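Family 88 glycosyl hydrolase (Bacteroides thetaiotaomicron, PDB 5NOA) probably acts as a polysaccharide lyase that removes the rhamnose caps of complex arabinogalactan proteins such as gum arabic, although it belongs to a glycosyl hydrolase family. Local coordinates at residues Lys184-Leu189 with Gln251-Arg256. Numbering follows the deposited sequence.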
loop_
_atom_site.group_PDB
_atom_site.type_symbol
_atom_site.label_atom_id
_atom_site.label_comp_id
_atom_site.label_asym_id
_atom_site.label_seq_id
_atom_site.Cartn_x
_atom_site.Cartn_y
_atom_site.Cartn_z
ATOM N N LYS A 184 -7.592 7.802 -17.020
ATOM C CA LYS A 184 -6.247 7.228 -17.023
ATOM C C LYS A 184 -6.014 6.235 -15.898
ATOM O O LYS A 184 -5.260 5.280 -16.098
ATOM C CB LYS A 184 -5.219 8.359 -17.079
ATOM C CG LYS A 184 -5.219 9.078 -18.433
ATOM C CD LYS A 184 -4.486 8.275 -19.494
ATOM C CE LYS A 184 -4.527 8.940 -20.858
ATOM N NZ LYS A 184 -3.731 8.172 -21.844
ATOM N N LEU A 185 -6.649 6.435 -14.741
ATOM C CA LEU A 185 -6.625 5.379 -13.714
ATOM C C LEU A 185 -7.065 4.067 -14.349
ATOM O O LEU A 185 -6.427 3.018 -14.188
ATOM C CB LEU A 185 -7.576 5.783 -12.579
ATOM C CG LEU A 185 -7.904 4.696 -11.546
ATOM C CD1 LEU A 185 -6.682 4.219 -10.839
ATOM C CD2 LEU A 185 -8.940 5.241 -10.600
ATOM N N HIS A 186 -8.186 4.116 -15.094
ATOM C CA HIS A 186 -8.689 2.889 -15.706
ATOM C C HIS A 186 -7.733 2.339 -16.764
ATOM O O HIS A 186 -7.464 1.133 -16.790
ATOM C CB HIS A 186 -10.040 3.144 -16.311
ATOM C CG HIS A 186 -10.654 1.925 -16.862
ATOM N ND1 HIS A 186 -10.646 1.646 -18.202
ATOM C CD2 HIS A 186 -11.224 0.860 -16.254
ATOM C CE1 HIS A 186 -11.222 0.475 -18.410
ATOM N NE2 HIS A 186 -11.572 -0.030 -17.239
ATOM N N GLU A 187 -7.230 3.216 -17.635
ATOM C CA GLU A 187 -6.365 2.758 -18.710
ATOM C C GLU A 187 -5.088 2.116 -18.150
ATOM O O GLU A 187 -4.672 1.028 -18.581
ATOM C CB GLU A 187 -6.020 3.928 -19.613
ATOM C CG GLU A 187 -5.142 3.506 -20.766
ATOM C CD GLU A 187 -4.866 4.581 -21.763
ATOM O OE1 GLU A 187 -5.237 5.743 -21.560
ATOM O OE2 GLU A 187 -4.214 4.203 -22.774
ATOM N N TYR A 188 -4.485 2.759 -17.167
ATOM C CA TYR A 188 -3.237 2.242 -16.610
ATOM C C TYR A 188 -3.460 0.955 -15.812
ATOM O O TYR A 188 -2.623 0.046 -15.857
ATOM C CB TYR A 188 -2.509 3.302 -15.781
ATOM C CG TYR A 188 -2.085 4.560 -16.528
ATOM C CD1 TYR A 188 -1.897 4.595 -17.899
ATOM C CD2 TYR A 188 -1.911 5.738 -15.814
ATOM C CE1 TYR A 188 -1.477 5.780 -18.525
ATOM C CE2 TYR A 188 -1.553 6.903 -16.420
ATOM C CZ TYR A 188 -1.322 6.918 -17.789
ATOM O OH TYR A 188 -0.935 8.105 -18.355
ATOM N N LEU A 189 -4.557 0.866 -15.069
ATOM C CA LEU A 189 -4.844 -0.356 -14.327
ATOM C C LEU A 189 -5.210 -1.480 -15.280
ATOM O O LEU A 189 -4.806 -2.621 -15.076
ATOM C CB LEU A 189 -5.962 -0.120 -13.348
ATOM C CG LEU A 189 -6.453 -1.358 -12.588
ATOM C CD1 LEU A 189 -5.352 -1.995 -11.797
ATOM C CD2 LEU A 189 -7.594 -1.001 -11.673
ATOM N N GLN A 251 -17.545 -0.184 -10.980
ATOM C CA GLN A 251 -17.922 -1.588 -10.803
ATOM C C GLN A 251 -16.803 -2.556 -11.170
ATOM O O GLN A 251 -16.671 -3.629 -10.537
ATOM C CB GLN A 251 -19.209 -1.947 -11.541
ATOM C CG GLN A 251 -19.764 -3.303 -11.151
ATOM C CD GLN A 251 -20.173 -3.360 -9.689
ATOM O OE1 GLN A 251 -20.874 -2.484 -9.202
ATOM N NE2 GLN A 251 -19.728 -4.374 -8.993
ATOM N N GLU A 252 -15.987 -2.189 -12.161
ATOM C CA GLU A 252 -14.828 -3.022 -12.488
ATOM C C GLU A 252 -13.852 -3.101 -11.335
ATOM O O GLU A 252 -13.303 -4.175 -11.036
ATOM C CB GLU A 252 -14.103 -2.515 -13.721
ATOM C CG GLU A 252 -14.921 -2.576 -14.999
ATOM C CD GLU A 252 -14.213 -1.974 -16.197
ATOM O OE1 GLU A 252 -13.002 -2.195 -16.345
ATOM O OE2 GLU A 252 -14.885 -1.290 -16.978
ATOM N N TYR A 253 -13.628 -1.968 -10.667
ATOM C CA TYR A 253 -12.721 -1.954 -9.523
ATOM C C TYR A 253 -13.267 -2.749 -8.370
ATOM O O TYR A 253 -12.536 -3.502 -7.718
ATOM C CB TYR A 253 -12.410 -0.541 -9.051
ATOM C CG TYR A 253 -11.950 0.391 -10.134
ATOM C CD1 TYR A 253 -11.156 -0.031 -11.204
ATOM C CD2 TYR A 253 -12.356 1.681 -10.146
ATOM C CE1 TYR A 253 -10.772 0.854 -12.204
ATOM C CE2 TYR A 253 -11.967 2.581 -11.117
ATOM C CZ TYR A 253 -11.157 2.156 -12.146
ATOM O OH TYR A 253 -10.744 3.035 -13.117
ATOM N N ILE A 254 -14.578 -2.617 -8.112
ATOM C CA ILE A 254 -15.209 -3.377 -7.053
ATOM C C ILE A 254 -15.091 -4.858 -7.345
ATOM O O ILE A 254 -14.756 -5.661 -6.442
ATOM C CB ILE A 254 -16.692 -2.970 -6.892
ATOM C CG1 ILE A 254 -16.792 -1.504 -6.400
ATOM C CG2 ILE A 254 -17.441 -3.955 -6.009
ATOM C CD1 ILE A 254 -18.179 -0.938 -6.432
ATOM N N ASP A 255 -15.379 -5.225 -8.589
ATOM C CA ASP A 255 -15.353 -6.637 -8.971
ATOM C C ASP A 255 -13.964 -7.237 -8.756
ATOM O O ASP A 255 -13.826 -8.340 -8.234
ATOM C CB ASP A 255 -15.801 -6.844 -10.425
ATOM C CG ASP A 255 -17.313 -6.688 -10.636
ATOM O OD1 ASP A 255 -18.053 -6.572 -9.646
ATOM O OD2 ASP A 255 -17.736 -6.647 -11.819
ATOM N N ARG A 256 -12.932 -6.502 -9.163
ATOM C CA ARG A 256 -11.575 -6.997 -8.960
ATOM C C ARG A 256 -11.184 -7.034 -7.493
ATOM O O ARG A 256 -10.507 -7.954 -7.048
ATOM C CB ARG A 256 -10.564 -6.170 -9.755
ATOM C CG ARG A 256 -9.124 -6.613 -9.620
ATOM C CD ARG A 256 -8.798 -8.013 -10.086
ATOM N NE ARG A 256 -8.881 -8.098 -11.531
ATOM C CZ ARG A 256 -9.804 -8.742 -12.211
ATOM N NH1 ARG A 256 -10.833 -9.383 -11.600
ATOM N NH2 ARG A 256 -9.755 -8.698 -13.528
#
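A trans first torsion (chi1 -176°) swings the imidazole of His186 away from its own backbone N and out to Glu252, whose CG lies beside its own backbone N and whose extended chain lifts the carboxylate to meet it. His186 NE2 donates to Glu252 OE1 over 2.7 Å. At 160° the bond is nearly straight, and OE1 sits in the ring plane; seen from the glutamate, however, the donor arrives from above the carboxylate plane, and the two flat groups stand almost perpendicular. Histidine suits the position because its ring carries an N-H far from the backbone, while the exposed glutamate offers a charge that would tend to favour the protonated imidazole. Tyr249 stacks on the same ring. Replacing His186 with an alanine would probably leave the Glu252 carboxylate without this donor and deprive Tyr249 of its stacking partner.

Deeper in the interface Tyr253 spans the space between the helices. Tyr253 OH ends against the backbone side of His186, 3.3 Å from His186 CB. Tyr253 OH also touches Leu185 CG at 3.6 Å. Tyr253 CE1 packs obliquely on Leu189 CD2 at 3.7 Å. Across the ring Tyr253 CE2 lies 4.1 Å from Leu185 CD2, on the same side of the ring plane as the Leu189 methyl. Leucines one turn apart thus offer methyls to one side of this long, flat side chain, while the His186 ring lies on the other; Val239 and Leu240 of helix 226-242 are also against it.

The two short helical segments keep their axes 12.0 Å apart at 42°, a wide separation filled by a large aromatic. Such helix-on-helix packing is consistent with the alpha/alpha-barrel of six helical hairpins expected for family 88 enzymes.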